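Local coordinates for protein 2-Cys Peroxiredoxin (Plasmodium vivax SaI-1, PDB 2I81) that probably reduces hydrogen peroxide and organic hydroperoxides through a reactive cysteine thiol, as a typical 2-Cys peroxiredoxin, at residues A[31-43]-A[95-107]. Numbering follows the deposited sequence.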
ATOM      1  N   LYS A  31     -10.600   5.789 -31.592  1.00 27.80           N
ATOM      2  CA  LYS A  31     -10.253   6.731 -32.644  1.00 30.49           C
ATOM      3  C   LYS A  31      -9.082   6.102 -33.381  1.00 29.67           C
ATOM      4  O   LYS A  31      -8.054   5.798 -32.770  1.00 31.92           O
ATOM      5  CB  LYS A  31      -9.852   8.083 -32.040  1.00 31.67           C
ATOM      6  CG  LYS A  31      -9.425   9.139 -33.059  1.00 33.60           C
ATOM      7  CD  LYS A  31      -8.869  10.392 -32.386  1.00 35.81           C
ATOM      8  CE  LYS A  31      -9.974  11.391 -32.047  1.00 48.42           C
ATOM      9  NZ  LYS A  31      -9.427  12.622 -31.408  1.00 55.58           N
ATOM     10  N   ALA A  32      -9.233   5.889 -34.683  1.00 27.15           N
ATOM     11  CA  ALA A  32      -8.194   5.207 -35.443  1.00 24.96           C
ATOM     12  C   ALA A  32      -7.979   5.807 -36.818  1.00 23.86           C
ATOM     13  O   ALA A  32      -8.919   6.296 -37.450  1.00 21.93           O
ATOM     14  CB  ALA A  32      -8.516   3.723 -35.564  1.00 23.75           C
ATOM     15  N   GLU A  33      -6.728   5.770 -37.269  1.00 25.10           N
ATOM     16  CA  GLU A  33      -6.403   6.046 -38.659  1.00 27.80           C
ATOM     17  C   GLU A  33      -7.032   4.962 -39.515  1.00 28.57           C
ATOM     18  O   GLU A  33      -7.091   3.795 -39.118  1.00 30.09           O
ATOM     19  CB  GLU A  33      -4.894   6.038 -38.877  1.00 29.01           C
ATOM     20  CG  GLU A  33      -4.155   7.200 -38.247  1.00 33.68           C
ATOM     21  CD  GLU A  33      -2.657   6.985 -38.250  1.00 44.87           C
ATOM     22  OE1 GLU A  33      -2.178   6.118 -37.487  1.00 49.13           O
ATOM     23  OE2 GLU A  33      -1.955   7.685 -39.010  1.00 50.02           O
ATOM     24  N   ALA A  34      -7.495   5.355 -40.697  1.00 28.33           N
ATOM     25  CA  ALA A  34      -8.219   4.442 -41.562  1.00 28.56           C
ATOM     26  C   ALA A  34      -7.932   4.662 -43.040  1.00 28.70           C
ATOM     27  O   ALA A  34      -7.510   5.743 -43.458  1.00 29.53           O
ATOM     28  CB  ALA A  34      -9.715   4.548 -41.291  1.00 28.75           C
ATOM     29  N   VAL A  35      -8.166   3.607 -43.816  1.00 26.91           N
ATOM     30  CA  VAL A  35      -8.147   3.663 -45.269  1.00 25.06           C
ATOM     31  C   VAL A  35      -9.591   3.525 -45.737  1.00 25.85           C
ATOM     32  O   VAL A  35     -10.232   2.499 -45.492  1.00 24.92           O
ATOM     33  CB  VAL A  35      -7.305   2.514 -45.878  1.00 25.55           C
ATOM     34  CG1 VAL A  35      -7.114   2.724 -47.378  1.00 24.15           C
ATOM     35  CG2 VAL A  35      -5.955   2.415 -45.189  1.00 22.68           C
ATOM     36  N   PHE A  36     -10.106   4.559 -46.396  1.00 25.71           N
ATOM     37  CA  PHE A  36     -11.492   4.548 -46.862  1.00 26.48           C
ATOM     38  C   PHE A  36     -11.662   3.738 -48.144  1.00 26.38           C
ATOM     39  O   PHE A  36     -10.683   3.248 -48.714  1.00 25.10           O
ATOM     40  CB  PHE A  36     -12.020   5.976 -47.035  1.00 26.71           C
ATOM     41  CG  PHE A  36     -12.094   6.750 -45.750  1.00 29.37           C
ATOM     42  CD1 PHE A  36     -11.193   7.775 -45.490  1.00 31.50           C
ATOM     43  CD2 PHE A  36     -13.058   6.446 -44.791  1.00 29.28           C
ATOM     44  CE1 PHE A  36     -11.254   8.492 -44.300  1.00 31.93           C
ATOM     45  CE2 PHE A  36     -13.124   7.156 -43.596  1.00 31.69           C
ATOM     46  CZ  PHE A  36     -12.220   8.181 -43.350  1.00 30.86           C
ATOM     47  N   GLY A  37     -12.912   3.597 -48.584  1.00 28.54           N
ATOM     48  CA  GLY A  37     -13.246   2.847 -49.793  1.00 29.99           C
ATOM     49  C   GLY A  37     -12.532   3.332 -51.039  1.00 31.44           C
ATOM     50  O   GLY A  37     -12.191   2.533 -51.915  1.00 30.10           O
ATOM     51  N   ASP A  38     -12.300   4.642 -51.118  1.00 32.52           N
ATOM     52  CA  ASP A  38     -11.599   5.233 -52.257  1.00 33.50           C
ATOM     53  C   ASP A  38     -10.069   5.160 -52.140  1.00 33.34           C
ATOM     54  O   ASP A  38      -9.355   5.694 -52.994  1.00 34.00           O
ATOM     55  CB  ASP A  38     -12.073   6.678 -52.514  1.00 33.67           C
ATOM     56  CG  ASP A  38     -11.803   7.619 -51.342  1.00 39.80           C
ATOM     57  OD1 ASP A  38     -11.468   7.148 -50.231  1.00 44.82           O
ATOM     58  OD2 ASP A  38     -11.935   8.848 -51.537  1.00 42.80           O
ATOM     59  N   ASN A  39      -9.583   4.500 -51.086  1.00 32.62           N
ATOM     60  CA  ASN A  39      -8.144   4.314 -50.822  1.00 33.57           C
ATOM     61  C   ASN A  39      -7.409   5.519 -50.226  1.00 32.65           C
ATOM     62  O   ASN A  39      -6.188   5.477 -50.048  1.00 33.96           O
ATOM     63  CB  ASN A  39      -7.404   3.803 -52.071  1.00 33.12           C
ATOM     64  CG  ASN A  39      -7.715   2.352 -52.389  1.00 34.94           C
ATOM     65  OD1 ASN A  39      -8.715   1.796 -51.931  1.00 31.13           O
ATOM     66  ND2 ASN A  39      -6.858   1.731 -53.192  1.00 30.20           N
ATOM     67  N   SER A  40      -8.145   6.584 -49.914  1.00 30.83           N
ATOM     68  CA  SER A  40      -7.562   7.749 -49.248  1.00 30.24           C
ATOM     69  C   SER A  40      -7.417   7.501 -47.747  1.00 30.52           C
ATOM     70  O   SER A  40      -8.139   6.682 -47.171  1.00 30.39           O
ATOM     71  CB  SER A  40      -8.405   9.000 -49.507  1.00 29.08           C
ATOM     72  OG  SER A  40      -9.724   8.843 -49.014  1.00 28.70           O
ATOM     73  N   PHE A  41      -6.480   8.210 -47.121  1.00 30.12           N
ATOM     74  CA  PHE A  41      -6.245   8.085 -45.686  1.00 30.19           C
ATOM     75  C   PHE A  41      -7.094   9.053 -44.883  1.00 31.06           C
ATOM     76  O   PHE A  41      -7.367  10.170 -45.328  1.00 31.33           O
ATOM     77  CB  PHE A  41      -4.767   8.299 -45.356  1.00 28.52           C
ATOM     78  CG  PHE A  41      -3.873   7.200 -45.844  1.00 31.16           C
ATOM     79  CD1 PHE A  41      -2.650   7.497 -46.435  1.00 33.68           C
ATOM     80  CD2 PHE A  41      -4.252   5.867 -45.718  1.00 29.82           C
ATOM     81  CE1 PHE A  41      -1.816   6.481 -46.890  1.00 33.06           C
ATOM     82  CE2 PHE A  41      -3.426   4.846 -46.171  1.00 27.49           C
ATOM     83  CZ  PHE A  41      -2.205   5.152 -46.757  1.00 32.38           C
ATOM     84  N   GLY A  42      -7.503   8.618 -43.697  1.00 30.76           N
ATOM     85  CA  GLY A  42      -8.295   9.458 -42.818  1.00 31.45           C
ATOM     86  C   GLY A  42      -8.285   9.012 -41.375  1.00 32.36           C
ATOM     87  O   GLY A  42      -7.305   8.446 -40.886  1.00 33.21           O
ATOM     88  N   GLU A  43      -9.397   9.282 -40.702  1.00 32.39           N
ATOM     89  CA  GLU A  43      -9.549   9.022 -39.284  1.00 33.62           C
ATOM     90  C   GLU A  43     -11.018   8.740 -39.013  1.00 32.05           C
ATOM     91  O   GLU A  43     -11.898   9.414 -39.556  1.00 29.96           O
ATOM     92  CB  GLU A  43      -9.081  10.242 -38.489  1.00 34.83           C
ATOM     93  CG  GLU A  43      -9.115  10.093 -36.978  1.00 40.30           C
ATOM     94  CD  GLU A  43      -8.454  11.263 -36.276  1.00 49.61           C
ATOM     95  OE1 GLU A  43      -9.167  12.030 -35.595  1.00 51.98           O
ATOM     96  OE2 GLU A  43      -7.221  11.423 -36.413  1.00 48.93           O
ATOM     97  N   ASP A  95      -2.502  -4.234 -37.992  1.00 22.73           N
ATOM     98  CA  ASP A  95      -1.691  -3.734 -39.107  1.00 21.83           C
ATOM     99  C   ASP A  95      -1.834  -2.229 -39.307  1.00 22.81           C
ATOM    100  O   ASP A  95      -2.860  -1.639 -38.958  1.00 24.62           O
ATOM    101  CB  ASP A  95      -2.063  -4.450 -40.407  1.00 20.49           C
ATOM    102  CG  ASP A  95      -1.915  -5.952 -40.307  1.00 23.35           C
ATOM    103  OD1 ASP A  95      -0.767  -6.447 -40.329  1.00 26.07           O
ATOM    104  OD2 ASP A  95      -2.952  -6.639 -40.211  1.00 24.16           O
ATOM    105  N   SER A  96      -0.798  -1.619 -39.876  1.00 22.73           N
ATOM    106  CA  SER A  96      -0.817  -0.199 -40.209  1.00 22.54           C
ATOM    107  C   SER A  96      -1.721   0.071 -41.408  1.00 22.24           C
ATOM    108  O   SER A  96      -2.073  -0.848 -42.153  1.00 22.03           O
ATOM    109  CB  SER A  96       0.599   0.295 -40.504  1.00 22.45           C
ATOM    110  OG  SER A  96       1.154  -0.389 -41.622  1.00 24.37           O
ATOM    111  N   LYS A  97      -2.089   1.338 -41.585  1.00 22.07           N
ATOM    112  CA  LYS A  97      -2.914   1.768 -42.715  1.00 23.30           C
ATOM    113  C   LYS A  97      -2.201   1.586 -44.058  1.00 24.22           C
ATOM    114  O   LYS A  97      -2.849   1.403 -45.090  1.00 23.78           O
ATOM    115  CB  LYS A  97      -3.364   3.224 -42.534  1.00 21.64           C
ATOM    116  CG  LYS A  97      -2.228   4.240 -42.472  1.00 19.26           C
ATOM    117  CD  LYS A  97      -2.743   5.649 -42.257  1.00 21.88           C
ATOM    118  CE  LYS A  97      -1.598   6.649 -42.261  1.00 24.82           C
ATOM    119  NZ  LYS A  97      -2.049   8.011 -41.863  1.00 34.79           N
ATOM    120  N   TYR A  98      -0.869   1.638 -44.038  1.00 24.22           N
ATOM    121  CA  TYR A  98      -0.067   1.408 -45.238  1.00 24.15           C
ATOM    122  C   TYR A  98      -0.102  -0.058 -45.655  1.00 23.51           C
ATOM    123  O   TYR A  98      -0.078  -0.371 -46.848  1.00 24.64           O
ATOM    124  CB  TYR A  98       1.377   1.871 -45.032  1.00 23.31           C
ATOM    125  CG  TYR A  98       1.495   3.346 -44.739  1.00 26.97           C
ATOM    126  CD1 TYR A  98       1.766   3.799 -43.449  1.00 23.44           C
ATOM    127  CD2 TYR A  98       1.320   4.293 -45.750  1.00 26.89           C
ATOM    128  CE1 TYR A  98       1.871   5.158 -43.174  1.00 22.91           C
ATOM    129  CE2 TYR A  98       1.421   5.653 -45.484  1.00 27.72           C
ATOM    130  CZ  TYR A  98       1.697   6.078 -44.195  1.00 30.28           C
ATOM    131  OH  TYR A  98       1.799   7.423 -43.926  1.00 34.08           O
ATOM    132  N   THR A  99      -0.162  -0.947 -44.665  1.00 23.43           N
ATOM    133  CA  THR A  99      -0.301  -2.379 -44.917  1.00 23.81           C
ATOM    134  C   THR A  99      -1.685  -2.701 -45.494  1.00 25.17           C
ATOM    135  O   THR A  99      -1.812  -3.584 -46.347  1.00 27.35           O
ATOM    136  CB  THR A  99      -0.009  -3.212 -43.645  1.00 25.13           C
ATOM    137  OG1 THR A  99       1.328  -2.941 -43.196  1.00 27.90           O
ATOM    138  CG2 THR A  99      -0.133  -4.707 -43.923  1.00 18.22           C
ATOM    139  N   HIS A 100      -2.709  -1.975 -45.040  1.00 24.53           N
ATOM    140  CA  HIS A 100      -4.062  -2.126 -45.580  1.00 23.78           C
ATOM    141  C   HIS A 100      -4.139  -1.750 -47.054  1.00 24.91           C
ATOM    142  O   HIS A 100      -4.669  -2.512 -47.864  1.00 25.96           O
ATOM    143  CB  HIS A 100      -5.070  -1.278 -44.805  1.00 23.05           C
ATOM    144  CG  HIS A 100      -5.351  -1.771 -43.422  1.00 24.66           C
ATOM    145  ND1 HIS A 100      -5.087  -3.062 -43.019  1.00 23.99           N
ATOM    146  CD2 HIS A 100      -5.907  -1.149 -42.355  1.00 22.70           C
ATOM    147  CE1 HIS A 100      -5.447  -3.208 -41.756  1.00 21.12           C
ATOM    148  NE2 HIS A 100      -5.951  -2.064 -41.331  1.00 22.17           N
ATOM    149  N   LEU A 101      -3.615  -0.571 -47.387  1.00 26.74           N
ATOM    150  CA  LEU A 101      -3.645  -0.058 -48.757  1.00 25.71           C
ATOM    151  C   LEU A 101      -2.930  -1.000 -49.722  1.00 24.93           C
ATOM    152  O   LEU A 101      -3.400  -1.230 -50.840  1.00 26.84           O
ATOM    153  CB  LEU A 101      -3.037   1.350 -48.822  1.00 25.33           C
ATOM    154  CG  LEU A 101      -2.993   2.089 -50.167  1.00 27.33           C
ATOM    155  CD1 LEU A 101      -4.384   2.282 -50.754  1.00 19.79           C
ATOM    156  CD2 LEU A 101      -2.291   3.428 -50.012  1.00 25.16           C
ATOM    157  N   ALA A 102      -1.798  -1.540 -49.273  1.00 23.11           N
ATOM    158  CA  ALA A 102      -1.018  -2.501 -50.048  1.00 22.37           C
ATOM    159  C   ALA A 102      -1.780  -3.805 -50.273  1.00 23.96           C
ATOM    160  O   ALA A 102      -1.653  -4.424 -51.332  1.00 26.04           O
ATOM    161  CB  ALA A 102       0.302  -2.777 -49.358  1.00 20.56           C
ATOM    162  N   TRP A 103      -2.566  -4.212 -49.278  1.00 22.88           N
ATOM    163  CA  TRP A 103      -3.372  -5.426 -49.370  1.00 22.23           C
ATOM    164  C   TRP A 103      -4.535  -5.224 -50.331  1.00 21.91           C
ATOM    165  O   TRP A 103      -4.975  -6.165 -50.996  1.00 20.35           O
ATOM    166  CB  TRP A 103      -3.885  -5.835 -47.988  1.00 22.77           C
ATOM    167  CG  TRP A 103      -4.208  -7.300 -47.851  1.00 22.13           C
ATOM    168  CD1 TRP A 103      -3.743  -8.323 -48.631  1.00 24.36           C
ATOM    169  CD2 TRP A 103      -5.032  -7.906 -46.849  1.00 23.23           C
ATOM    170  NE1 TRP A 103      -4.241  -9.523 -48.187  1.00 26.09           N
ATOM    171  CE2 TRP A 103      -5.034  -9.298 -47.094  1.00 22.51           C
ATOM    172  CE3 TRP A 103      -5.778  -7.407 -45.772  1.00 21.19           C
ATOM    173  CZ2 TRP A 103      -5.752 -10.198 -46.300  1.00 24.16           C
ATOM    174  CZ3 TRP A 103      -6.488  -8.303 -44.983  1.00 24.11           C
ATOM    175  CH2 TRP A 103      -6.471  -9.684 -45.253  1.00 23.52           C
ATOM    176  N   LYS A 104      -5.021  -3.987 -50.401  1.00 22.75           N
ATOM    177  CA  LYS A 104      -6.070  -3.620 -51.345  1.00 25.24           C
ATOM    178  C   LYS A 104      -5.541  -3.527 -52.772  1.00 27.30           C
ATOM    179  O   LYS A 104      -6.287  -3.756 -53.727  1.00 28.07           O
ATOM    180  CB  LYS A 104      -6.740  -2.305 -50.939  1.00 23.93           C
ATOM    181  CG  LYS A 104      -7.524  -2.393 -49.638  1.00 25.58           C
ATOM    182  CD  LYS A 104      -8.787  -1.548 -49.677  1.00 32.53           C
ATOM    183  CE  LYS A 104      -8.502  -0.082 -49.399  1.00 43.09           C
ATOM    184  NZ  LYS A 104      -9.726   0.756 -49.550  1.00 49.29           N
ATOM    185  N   LYS A 105      -4.261  -3.196 -52.917  1.00 28.07           N
ATOM    186  CA  LYS A 105      -3.645  -3.119 -54.239  1.00 31.16           C
ATOM    187  C   LYS A 105      -3.094  -4.468 -54.694  1.00 32.63           C
ATOM    188  O   LYS A 105      -2.544  -4.593 -55.792  1.00 34.67           O
ATOM    189  CB  LYS A 105      -2.584  -2.019 -54.279  1.00 30.91           C
ATOM    190  CG  LYS A 105      -3.205  -0.640 -54.215  1.00 35.26           C
ATOM    191  CD  LYS A 105      -2.200   0.456 -54.547  1.00 38.40           C
ATOM    192  CE  LYS A 105      -2.948   1.767 -54.734  1.00 43.93           C
ATOM    193  NZ  LYS A 105      -2.141   2.767 -55.490  1.00 50.90           N
ATOM    194  N   THR A 106      -3.266  -5.476 -53.842  1.00 31.62           N
ATOM    195  CA  THR A 106      -2.909  -6.847 -54.170  1.00 31.38           C
ATOM    196  C   THR A 106      -4.142  -7.564 -54.734  1.00 31.98           C
ATOM    197  O   THR A 106      -5.185  -7.609 -54.078  1.00 31.10           O
ATOM    198  CB  THR A 106      -2.358  -7.598 -52.934  1.00 30.43           C
ATOM    199  OG1 THR A 106      -1.317  -6.824 -52.326  1.00 28.33           O
ATOM    200  CG2 THR A 106      -1.797  -8.960 -53.332  1.00 28.01           C
ATOM    201  N   PRO A 107      -4.031  -8.095 -55.969  1.00 32.08           N
ATOM    202  CA  PRO A 107      -5.101  -8.876 -56.601  1.00 32.56           C
ATOM    203  C   PRO A 107      -5.472 -10.128 -55.807  1.00 33.40           C
ATOM    204  O   PRO A 107      -4.624 -10.694 -55.111  1.00 34.30           O
ATOM    205  CB  PRO A 107      -4.512  -9.261 -57.966  1.00 31.06           C
ATOM    206  CG  PRO A 107      -3.045  -9.043 -57.845  1.00 31.70           C
ATOM    207  CD  PRO A 107      -2.863  -7.943 -56.856  1.00 32.24           C
TER
HETATM  208  O   HOH W   1     -10.887   0.688 -47.035  1.00 24.76           O
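The Phe41 ring is overlain on one face by the extended chain of Lys97, whose CD sits 4.1 Å from the centroid of the Phe41 ring. Chi1 of Lys97 (62°) sets CG between the backbone N and the carbonyl carbon, and the straight chain beyond it carries NZ out over the ring's rim to Glu33. Lys97 NZ makes a salt bridge with Glu33 OE2 at 2.9 Å, met from above the carboxylate plane, while keeping an off-centre cation-pi contact with the Phe41 ring. The far end of the same ring meets two more helix residues: Phe41 CE1 lies 3.6 Å from Tyr98 CE2, the ring planes at 75°, and Phe41 CZ touches Leu101 CD2. Strands 31-35 and 41-45 form a beta hairpin at the edge of the thioredoxin-like core of this peroxiredoxin, and helix 97-104 runs nearly parallel to the first strand, their axes 16° apart. Val35 packs between them, CG2 against Lys97 O and His100 CB, CG1 against Lys104 CE. At the hairpin's type I turn, Lys104 bends at chi2 and chi3 to bring its ammonium up to the loop: NZ donates to Phe36 O and to Asn39 OD1, each at 2.8 Å, and to a water. Asn39 N reaches Phe36 O from the opposite face of that carbonyl, so turn and lysine share one acceptor. Leu101 CD1 packs on the Asn39 amide, 3.5 Å from ND2. The helix segment also faces other subunits: Tyr98 meets the Phe66 ring of a second, and Lys105 forms a salt bridge with Glu203 of a third.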